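Local structure of HicB3 antitoxin (Yersinia pestis, 4P78) at residues 3-8 and 16-21; 22-27 and 39-44. The protein is the antitoxin of the HicA3-HicB3 toxin-antitoxin system, binds the HicA3 toxin and thereby probably holds it inactive. One frame throughout, in Å; residues are numbered along the deposited sequence.

Overall arrangement
Both contacts belong to one small alpha+beta fold, a four-stranded antiparallel sheet in the order 25-28, 14-17, 2-9, 78-83 with helix 31-52 packed on it. Interaction 1 (3-8 with 16-21) pairs two central strands of the sheet. Interaction 2 (22-27 with 39-44) sets the edge strand 25-28 of this chain against helix 31-52. They follow in series along the chain, and their centres lie about 9 Å apart. Strands 14-17 and 25-28 are neighbours, and a probable hydrogen bond from F26 N to G16 O (3.0 Å) ties them. HicA3 toxin packs on residues of both contacts, so hairpin, edge strand and helix all contribute to the complex.

Interaction 1 (3-8 and 16-21); sequences YPIFIF and GYFPDI
The F6 ring carries P19 on one face. P19 CB sits 3.7 Å from the F6 ring centroid, a CH-pi contact over the face, nearer the ring's margin than its middle. Y17 OH lies at the edge of the F6 ring, in its plane. The Y17 ring in turn receives F6 CB over one face. The F6 and Y17 rings meet obliquely, with planes at 61°. F8 joins the cluster on the other branch of Y17: F8 CE2 reaches Y17 CE2 at 3.5 Å, but the two rings are displaced so far that little of one covers the other. Y17 CG stands between the backbone N and the carbonyl carbon (chi1 49°), which sends the ring out between F6 and F8; CE1 lies by F6 and CE2 by F8. The F18 ring takes I5 CG2 over one face, again off-centre, and Y3 CB at its edge.

These side chains decorate a beta hairpin of strands 2-9 and 14-17. F6 and Y17 form an antiparallel hydrogen-bonded pair. F6 N to Y17 O is nearly straight (2.9 Å, 172° at the hydrogen), and Y17 N returns a bond to F6 O (3.1 Å). G16 CA comes 3.0 Å from F6 O as a CA-H...O contact. I7 and G16 are the next, non-hydrogen-bonded pair.

F18 to I21 form a type I turn, closed by I21 N to F18 O. Water 1 bridges this turn to the first strand. The water O donates to P4 O (2.9 Å) and D20 OD2, and accepts from D20 N. D20 OD2 also bonds Y66 OH and touches P4 CG at 3.2 Å. Helix 70-75 touches the F6, F8 and Y17 cluster, while Q56 of the HicA3 toxin packs on Y17.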
ATOM      1  N   TYR A   3      -6.101   5.967   5.542  1.00 30.65           N
ATOM      2  CA  TYR A   3      -6.864   4.861   4.993  1.00 28.21           C
ATOM      3  C   TYR A   3      -6.105   4.113   3.912  1.00 24.99           C
ATOM      4  O   TYR A   3      -5.384   4.716   3.114  1.00 27.21           O
ATOM      5  CB  TYR A   3      -8.196   5.355   4.426  1.00 33.38           C
ATOM      6  CG  TYR A   3      -9.301   5.409   5.445  1.00 38.76           C
ATOM      7  CD1 TYR A   3      -9.538   6.559   6.186  1.00 41.43           C
ATOM      8  CD2 TYR A   3     -10.116   4.304   5.664  1.00 39.14           C
ATOM      9  CE1 TYR A   3     -10.560   6.600   7.122  1.00 40.31           C
ATOM     10  CE2 TYR A   3     -11.135   4.342   6.588  1.00 38.96           C
ATOM     11  CZ  TYR A   3     -11.356   5.490   7.315  1.00 43.71           C
ATOM     12  OH  TYR A   3     -12.383   5.513   8.241  1.00 48.14           O
ATOM     13  N   PRO A   4      -6.276   2.787   3.880  1.00 25.71           N
ATOM     14  CA  PRO A   4      -5.731   1.980   2.785  1.00 24.26           C
ATOM     15  C   PRO A   4      -6.576   2.124   1.538  1.00 24.78           C
ATOM     16  O   PRO A   4      -7.807   2.217   1.654  1.00 22.89           O
ATOM     17  CB  PRO A   4      -5.815   0.555   3.315  1.00 22.01           C
ATOM     18  CG  PRO A   4      -6.963   0.593   4.309  1.00 25.87           C
ATOM     19  CD  PRO A   4      -6.960   1.972   4.904  1.00 24.83           C
ATOM     20  N   ILE A   5      -5.931   2.158   0.376  1.00 21.33           N
ATOM     21  CA  ILE A   5      -6.629   2.017  -0.900  1.00 21.03           C
ATOM     22  C   ILE A   5      -5.962   0.911  -1.708  1.00 20.87           C
ATOM     23  O   ILE A   5      -4.768   0.657  -1.551  1.00 23.96           O
ATOM     24  CB  ILE A   5      -6.640   3.334  -1.716  1.00 22.58           C
ATOM     25  CG1 ILE A   5      -5.222   3.877  -1.898  1.00 21.83           C
ATOM     26  CG2 ILE A   5      -7.557   4.390  -1.049  1.00 22.26           C
ATOM     27  CD1 ILE A   5      -5.138   5.047  -2.877  1.00 23.77           C
ATOM     28  N   PHE A   6      -6.740   0.221  -2.534  1.00 20.49           N
ATOM     29  CA  PHE A   6      -6.198  -0.760  -3.469  1.00 21.07           C
ATOM     30  C   PHE A   6      -6.223  -0.098  -4.831  1.00 23.59           C
ATOM     31  O   PHE A   6      -7.281   0.367  -5.258  1.00 22.49           O
ATOM     32  CB  PHE A   6      -7.027  -2.059  -3.509  1.00 21.82           C
ATOM     33  CG  PHE A   6      -6.878  -2.940  -2.304  1.00 18.64           C
ATOM     34  CD1 PHE A   6      -6.040  -2.596  -1.255  1.00 19.51           C
ATOM     35  CD2 PHE A   6      -7.571  -4.135  -2.232  1.00 21.16           C
ATOM     36  CE1 PHE A   6      -5.915  -3.423  -0.162  1.00 22.08           C
ATOM     37  CE2 PHE A   6      -7.441  -4.969  -1.140  1.00 20.46           C
ATOM     38  CZ  PHE A   6      -6.611  -4.612  -0.109  1.00 20.21           C
ATOM     39  N   ILE A   7      -5.082  -0.017  -5.519  1.00 23.31           N
ATOM     40  CA  ILE A   7      -5.115   0.579  -6.840  1.00 22.11           C
ATOM     41  C   ILE A   7      -4.520  -0.311  -7.931  1.00 27.77           C
ATOM     42  O   ILE A   7      -3.682  -1.183  -7.682  1.00 27.56           O
ATOM     43  CB  ILE A   7      -4.407   1.951  -6.870  1.00 23.69           C
ATOM     44  CG1 ILE A   7      -2.904   1.814  -6.738  1.00 28.86           C
ATOM     45  CG2 ILE A   7      -4.961   2.878  -5.796  1.00 27.46           C
ATOM     46  CD1 ILE A   7      -2.193   3.139  -6.858  1.00 33.50           C
ATOM     47  N   PHE A   8      -4.971  -0.047  -9.150  1.00 23.83           N
ATOM     48  CA  PHE A   8      -4.708  -0.888 -10.303  1.00 25.08           C
ATOM     49  C   PHE A   8      -4.369   0.001 -11.478  1.00 26.43           C
ATOM     50  O   PHE A   8      -4.965   1.067 -11.650  1.00 26.22           O
ATOM     51  CB  PHE A   8      -5.924  -1.761 -10.627  1.00 22.07           C
ATOM     52  CG  PHE A   8      -6.386  -2.585  -9.478  1.00 27.28           C
ATOM     53  CD1 PHE A   8      -5.929  -3.883  -9.312  1.00 26.07           C
ATOM     54  CD2 PHE A   8      -7.264  -2.059  -8.541  1.00 23.89           C
ATOM     55  CE1 PHE A   8      -6.358  -4.645  -8.239  1.00 25.31           C
ATOM     56  CE2 PHE A   8      -7.677  -2.816  -7.468  1.00 21.98           C
ATOM     57  CZ  PHE A   8      -7.216  -4.113  -7.317  1.00 22.37           C
ATOM     58  N   GLY A  16      -9.102   2.406  -8.427  1.00 20.88           N
ATOM     59  CA  GLY A  16      -9.200   1.429  -7.367  1.00 20.32           C
ATOM     60  C   GLY A  16     -10.337   1.725  -6.419  1.00 22.31           C
ATOM     61  O   GLY A  16     -11.294   2.400  -6.785  1.00 20.58           O
ATOM     62  N   TYR A  17     -10.218   1.225  -5.195  1.00 21.75           N
ATOM     63  CA  TYR A  17     -11.289   1.334  -4.210  1.00 24.26           C
ATOM     64  C   TYR A  17     -10.708   1.264  -2.803  1.00 22.97           C
ATOM     65  O   TYR A  17      -9.539   0.901  -2.627  1.00 20.32           O
ATOM     66  CB  TYR A  17     -12.333   0.222  -4.418  1.00 20.00           C
ATOM     67  CG  TYR A  17     -11.721  -1.163  -4.550  1.00 21.48           C
ATOM     68  CD1 TYR A  17     -11.448  -1.938  -3.419  1.00 20.98           C
ATOM     69  CD2 TYR A  17     -11.415  -1.698  -5.804  1.00 20.31           C
ATOM     70  CE1 TYR A  17     -10.885  -3.203  -3.533  1.00 21.32           C
ATOM     71  CE2 TYR A  17     -10.843  -2.956  -5.926  1.00 20.08           C
ATOM     72  CZ  TYR A  17     -10.580  -3.703  -4.787  1.00 21.59           C
ATOM     73  OH  TYR A  17     -10.025  -4.957  -4.906  1.00 21.75           O
ATOM     74  N   PHE A  18     -11.515   1.647  -1.819  1.00 20.06           N
ATOM     75  CA  PHE A  18     -11.185   1.442  -0.415  1.00 22.87           C
ATOM     76  C   PHE A  18     -11.557   0.017  -0.044  1.00 22.48           C
ATOM     77  O   PHE A  18     -12.732  -0.348  -0.116  1.00 21.63           O
ATOM     78  CB  PHE A  18     -11.947   2.423   0.487  1.00 21.39           C
ATOM     79  CG  PHE A  18     -11.551   3.876   0.312  1.00 24.28           C
ATOM     80  CD1 PHE A  18     -10.574   4.451   1.118  1.00 22.36           C
ATOM     81  CD2 PHE A  18     -12.179   4.672  -0.628  1.00 23.00           C
ATOM     82  CE1 PHE A  18     -10.234   5.783   0.984  1.00 21.21           C
ATOM     83  CE2 PHE A  18     -11.834   6.007  -0.769  1.00 23.53           C
ATOM     84  CZ  PHE A  18     -10.862   6.561   0.040  1.00 24.67           C
ATOM     85  N   PRO A  19     -10.574  -0.801   0.355  1.00 24.38           N
ATOM     86  CA  PRO A  19     -10.925  -2.181   0.722  1.00 21.52           C
ATOM     87  C   PRO A  19     -11.842  -2.254   1.953  1.00 21.82           C
ATOM     88  O   PRO A  19     -12.537  -3.245   2.124  1.00 25.20           O
ATOM     89  CB  PRO A  19      -9.556  -2.822   1.013  1.00 23.28           C
ATOM     90  CG  PRO A  19      -8.692  -1.668   1.443  1.00 23.72           C
ATOM     91  CD  PRO A  19      -9.137  -0.529   0.544  1.00 23.02           C
ATOM     92  N   ASP A  20     -11.853  -1.225   2.790  1.00 20.89           N
ATOM     93  CA  ASP A  20     -12.749  -1.217   3.948  1.00 24.14           C
ATOM     94  C   ASP A  20     -14.109  -0.575   3.646  1.00 28.73           C
ATOM     95  O   ASP A  20     -15.011  -0.568   4.491  1.00 26.72           O
ATOM     96  CB  ASP A  20     -12.109  -0.483   5.117  1.00 22.64           C
ATOM     97  CG  ASP A  20     -10.797  -1.123   5.548  1.00 32.00           C
ATOM     98  OD1 ASP A  20     -10.815  -2.283   5.999  1.00 34.37           O
ATOM     99  OD2 ASP A  20      -9.750  -0.470   5.405  1.00 30.44           O
ATOM    100  N   ILE A  21     -14.251  -0.012   2.457  1.00 22.70           N
ATOM    101  CA  ILE A  21     -15.490   0.684   2.132  1.00 25.46           C
ATOM    102  C   ILE A  21     -16.041   0.113   0.832  1.00 26.20           C
ATOM    103  O   ILE A  21     -15.688   0.573  -0.255  1.00 24.68           O
ATOM    104  CB  ILE A  21     -15.262   2.209   2.031  1.00 23.81           C
ATOM    105  CG1 ILE A  21     -14.362   2.676   3.186  1.00 25.06           C
ATOM    106  CG2 ILE A  21     -16.588   2.959   2.043  1.00 24.99           C
ATOM    107  CD1 ILE A  21     -14.114   4.161   3.200  1.00 26.31           C
TER
HETATM  108  O   HOH W   1     -10.129   1.325   3.052  1.00 21.39           O

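Interaction 2 (22-27 and 39-44); sequences DGCFFA and EEAFAV
A41 CB packs against C24, F25 and F26. A41 CB lies 3.3 Å from F25 O and 3.8 Å from C24 SG. F26 CB is 4.0 Å from A41 CB. One methyl group therefore meets three consecutive residues, and the small alanine lets the backbones come near: the CA atoms of F26 and A41 are 6.1 Å apart. C24 SG is turned anti to its own backbone N (chi1 -172°), and from there it lies beside the helix backbone, 3.6 Å from A41 O and 3.7 Å from F42 N. The contact is by van der Waals packing, partly against backbone carbonyls.

This is helix-on-sheet packing: helix 31-52 packs against the edge strand of this chain, 25-28. C24 and F26 point to the helix and F25 points away from it. The F26 side chain also touches I34, N37 and A38 of this helix, and its ring meets F18 edge-to-face.

Away from A41 the contact thins quickly, and only 143 Å² is buried in all. F42 is turned off to one side, where its ring meets Y3. E39 and A43 point away from the strand and are partly exposed. The HicA3 toxin covers both elements: its L53 packs on F25, and its H28 on E40. G23 and F25 also make backbone hydrogen bonds to HicA3. E40 forms a salt bridge with K36 of its own helix.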
ATOM      1  N   ASP A  22     -16.857  -0.934   0.968  1.00 26.65           N
ATOM      2  CA  ASP A  22     -17.472  -1.609  -0.170  1.00 29.15           C
ATOM      3  C   ASP A  22     -18.233  -0.629  -1.041  1.00 26.90           C
ATOM      4  O   ASP A  22     -19.138   0.050  -0.558  1.00 25.64           O
ATOM      5  CB  ASP A  22     -18.445  -2.703   0.291  1.00 35.61           C
ATOM      6  CG  ASP A  22     -17.745  -3.981   0.716  1.00 43.43           C
ATOM      7  OD1 ASP A  22     -16.584  -4.232   0.305  1.00 37.53           O
ATOM      8  OD2 ASP A  22     -18.384  -4.747   1.461  1.00 45.08           O
ATOM      9  N   GLY A  23     -17.865  -0.578  -2.316  1.00 26.05           N
ATOM     10  CA  GLY A  23     -18.575   0.217  -3.305  1.00 23.87           C
ATOM     11  C   GLY A  23     -17.965   1.580  -3.549  1.00 22.01           C
ATOM     12  O   GLY A  23     -18.427   2.332  -4.414  1.00 21.50           O
ATOM     13  N   CYS A  24     -16.924   1.924  -2.798  1.00 20.28           N
ATOM     14  CA  CYS A  24     -16.347   3.259  -2.948  1.00 19.82           C
ATOM     15  C   CYS A  24     -15.151   3.238  -3.895  1.00 23.67           C
ATOM     16  O   CYS A  24     -14.035   2.876  -3.483  1.00 19.83           O
ATOM     17  CB  CYS A  24     -15.932   3.814  -1.588  1.00 21.27           C
ATOM     18  SG  CYS A  24     -15.432   5.553  -1.638  1.00 25.15           S
ATOM     19  N   PHE A  25     -15.384   3.639  -5.149  1.00 20.91           N
ATOM     20  CA  PHE A  25     -14.360   3.600  -6.197  1.00 22.01           C
ATOM     21  C   PHE A  25     -13.860   5.001  -6.566  1.00 24.19           C
ATOM     22  O   PHE A  25     -14.518   5.999  -6.301  1.00 22.55           O
ATOM     23  CB  PHE A  25     -14.897   2.908  -7.462  1.00 20.55           C
ATOM     24  CG  PHE A  25     -15.371   1.488  -7.241  1.00 23.52           C
ATOM     25  CD1 PHE A  25     -14.490   0.422  -7.346  1.00 21.33           C
ATOM     26  CD2 PHE A  25     -16.713   1.220  -6.967  1.00 22.18           C
ATOM     27  CE1 PHE A  25     -14.930  -0.888  -7.158  1.00 22.75           C
ATOM     28  CE2 PHE A  25     -17.153  -0.075  -6.784  1.00 21.24           C
ATOM     29  CZ  PHE A  25     -16.270  -1.132  -6.883  1.00 20.66           C
ATOM     30  N   PHE A  26     -12.695   5.061  -7.197  1.00 20.19           N
ATOM     31  CA  PHE A  26     -12.058   6.333  -7.524  1.00 23.91           C
ATOM     32  C   PHE A  26     -11.036   6.090  -8.615  1.00 23.35           C
ATOM     33  O   PHE A  26     -10.724   4.940  -8.916  1.00 22.99           O
ATOM     34  CB  PHE A  26     -11.382   6.944  -6.296  1.00 23.24           C
ATOM     35  CG  PHE A  26     -10.474   5.980  -5.582  1.00 25.32           C
ATOM     36  CD1 PHE A  26      -9.214   5.703  -6.076  1.00 22.18           C
ATOM     37  CD2 PHE A  26     -10.901   5.324  -4.447  1.00 22.49           C
ATOM     38  CE1 PHE A  26      -8.388   4.794  -5.438  1.00 28.31           C
ATOM     39  CE2 PHE A  26     -10.078   4.430  -3.800  1.00 22.96           C
ATOM     40  CZ  PHE A  26      -8.823   4.160  -4.302  1.00 22.68           C
ATOM     41  N   ALA A  27     -10.501   7.164  -9.189  1.00 23.57           N
ATOM     42  CA  ALA A  27      -9.545   7.046 -10.291  1.00 24.68           C
ATOM     43  C   ALA A  27      -8.770   8.340 -10.420  1.00 28.08           C
ATOM     44  O   ALA A  27      -9.207   9.378  -9.932  1.00 27.06           O
ATOM     45  CB  ALA A  27     -10.258   6.713 -11.615  1.00 20.70           C
ATOM     46  N   GLU A  39     -10.336  10.914  -1.749  1.00 28.95           N
ATOM     47  CA  GLU A  39     -10.929  11.677  -0.646  1.00 31.33           C
ATOM     48  C   GLU A  39     -12.331  12.133  -1.029  1.00 30.96           C
ATOM     49  O   GLU A  39     -13.245  12.124  -0.211  1.00 31.83           O
ATOM     50  CB  GLU A  39     -10.103  12.913  -0.286  1.00 31.72           C
ATOM     51  CG  GLU A  39      -8.643  12.687   0.015  1.00 41.08           C
ATOM     52  CD  GLU A  39      -7.905  14.009   0.214  1.00 49.05           C
ATOM     53  OE1 GLU A  39      -8.524  14.961   0.750  1.00 47.99           O
ATOM     54  OE2 GLU A  39      -6.717  14.093  -0.173  1.00 52.58           O
ATOM     55  N   GLU A  40     -12.462  12.576  -2.272  1.00 26.58           N
ATOM     56  CA  GLU A  40     -13.729  13.029  -2.803  1.00 31.30           C
ATOM     57  C   GLU A  40     -14.730  11.876  -2.823  1.00 27.61           C
ATOM     58  O   GLU A  40     -15.878  12.046  -2.421  1.00 27.89           O
ATOM     59  CB  GLU A  40     -13.554  13.613  -4.215  1.00 30.03           C
ATOM     60  CG  GLU A  40     -12.826  14.963  -4.258  1.00 38.35           C
ATOM     61  CD  GLU A  40     -12.506  15.425  -5.683  1.00 48.42           C
ATOM     62  OE1 GLU A  40     -12.504  14.577  -6.597  1.00 40.87           O
ATOM     63  OE2 GLU A  40     -12.244  16.634  -5.882  1.00 52.22           O
ATOM     64  N   ALA A  41     -14.284  10.719  -3.312  1.00 26.37           N
ATOM     65  CA  ALA A  41     -15.131   9.530  -3.387  1.00 25.40           C
ATOM     66  C   ALA A  41     -15.608   9.151  -1.987  1.00 23.55           C
ATOM     67  O   ALA A  41     -16.784   8.901  -1.770  1.00 25.37           O
ATOM     68  CB  ALA A  41     -14.373   8.365  -4.036  1.00 21.86           C
ATOM     69  N   PHE A  42     -14.675   9.150  -1.042  1.00 26.85           N
ATOM     70  CA  PHE A  42     -14.969   8.865   0.356  1.00 24.20           C
ATOM     71  C   PHE A  42     -16.104   9.729   0.907  1.00 28.12           C
ATOM     72  O   PHE A  42     -17.050   9.217   1.522  1.00 26.15           O
ATOM     73  CB  PHE A  42     -13.705   9.071   1.199  1.00 26.36           C
ATOM     74  CG  PHE A  42     -13.889   8.799   2.673  1.00 28.84           C
ATOM     75  CD1 PHE A  42     -13.515   7.581   3.217  1.00 28.54           C
ATOM     76  CD2 PHE A  42     -14.403   9.773   3.522  1.00 30.15           C
ATOM     77  CE1 PHE A  42     -13.659   7.337   4.577  1.00 34.67           C
ATOM     78  CE2 PHE A  42     -14.554   9.529   4.881  1.00 31.23           C
ATOM     79  CZ  PHE A  42     -14.182   8.312   5.406  1.00 31.20           C
ATOM     80  N   ALA A  43     -15.996  11.041   0.712  1.00 28.11           N
ATOM     81  CA  ALA A  43     -16.965  11.962   1.304  1.00 29.99           C
ATOM     82  C   ALA A  43     -18.348  11.751   0.697  1.00 31.26           C
ATOM     83  O   ALA A  43     -19.341  11.636   1.407  1.00 27.91           O
ATOM     84  CB  ALA A  43     -16.514  13.394   1.124  1.00 32.70           C
ATOM     85  N   VAL A  44     -18.396  11.674  -0.627  1.00 29.35           N
ATOM     86  CA  VAL A  44     -19.652  11.456  -1.335  1.00 27.74           C
ATOM     87  C   VAL A  44     -20.303  10.131  -0.914  1.00 23.43           C
ATOM     88  O   VAL A  44     -21.521  10.044  -0.750  1.00 24.53           O
ATOM     89  CB  VAL A  44     -19.404  11.500  -2.867  1.00 30.52           C
ATOM     90  CG1 VAL A  44     -20.597  11.035  -3.631  1.00 29.50           C
ATOM     91  CG2 VAL A  44     -19.055  12.914  -3.281  1.00 34.03           C
TER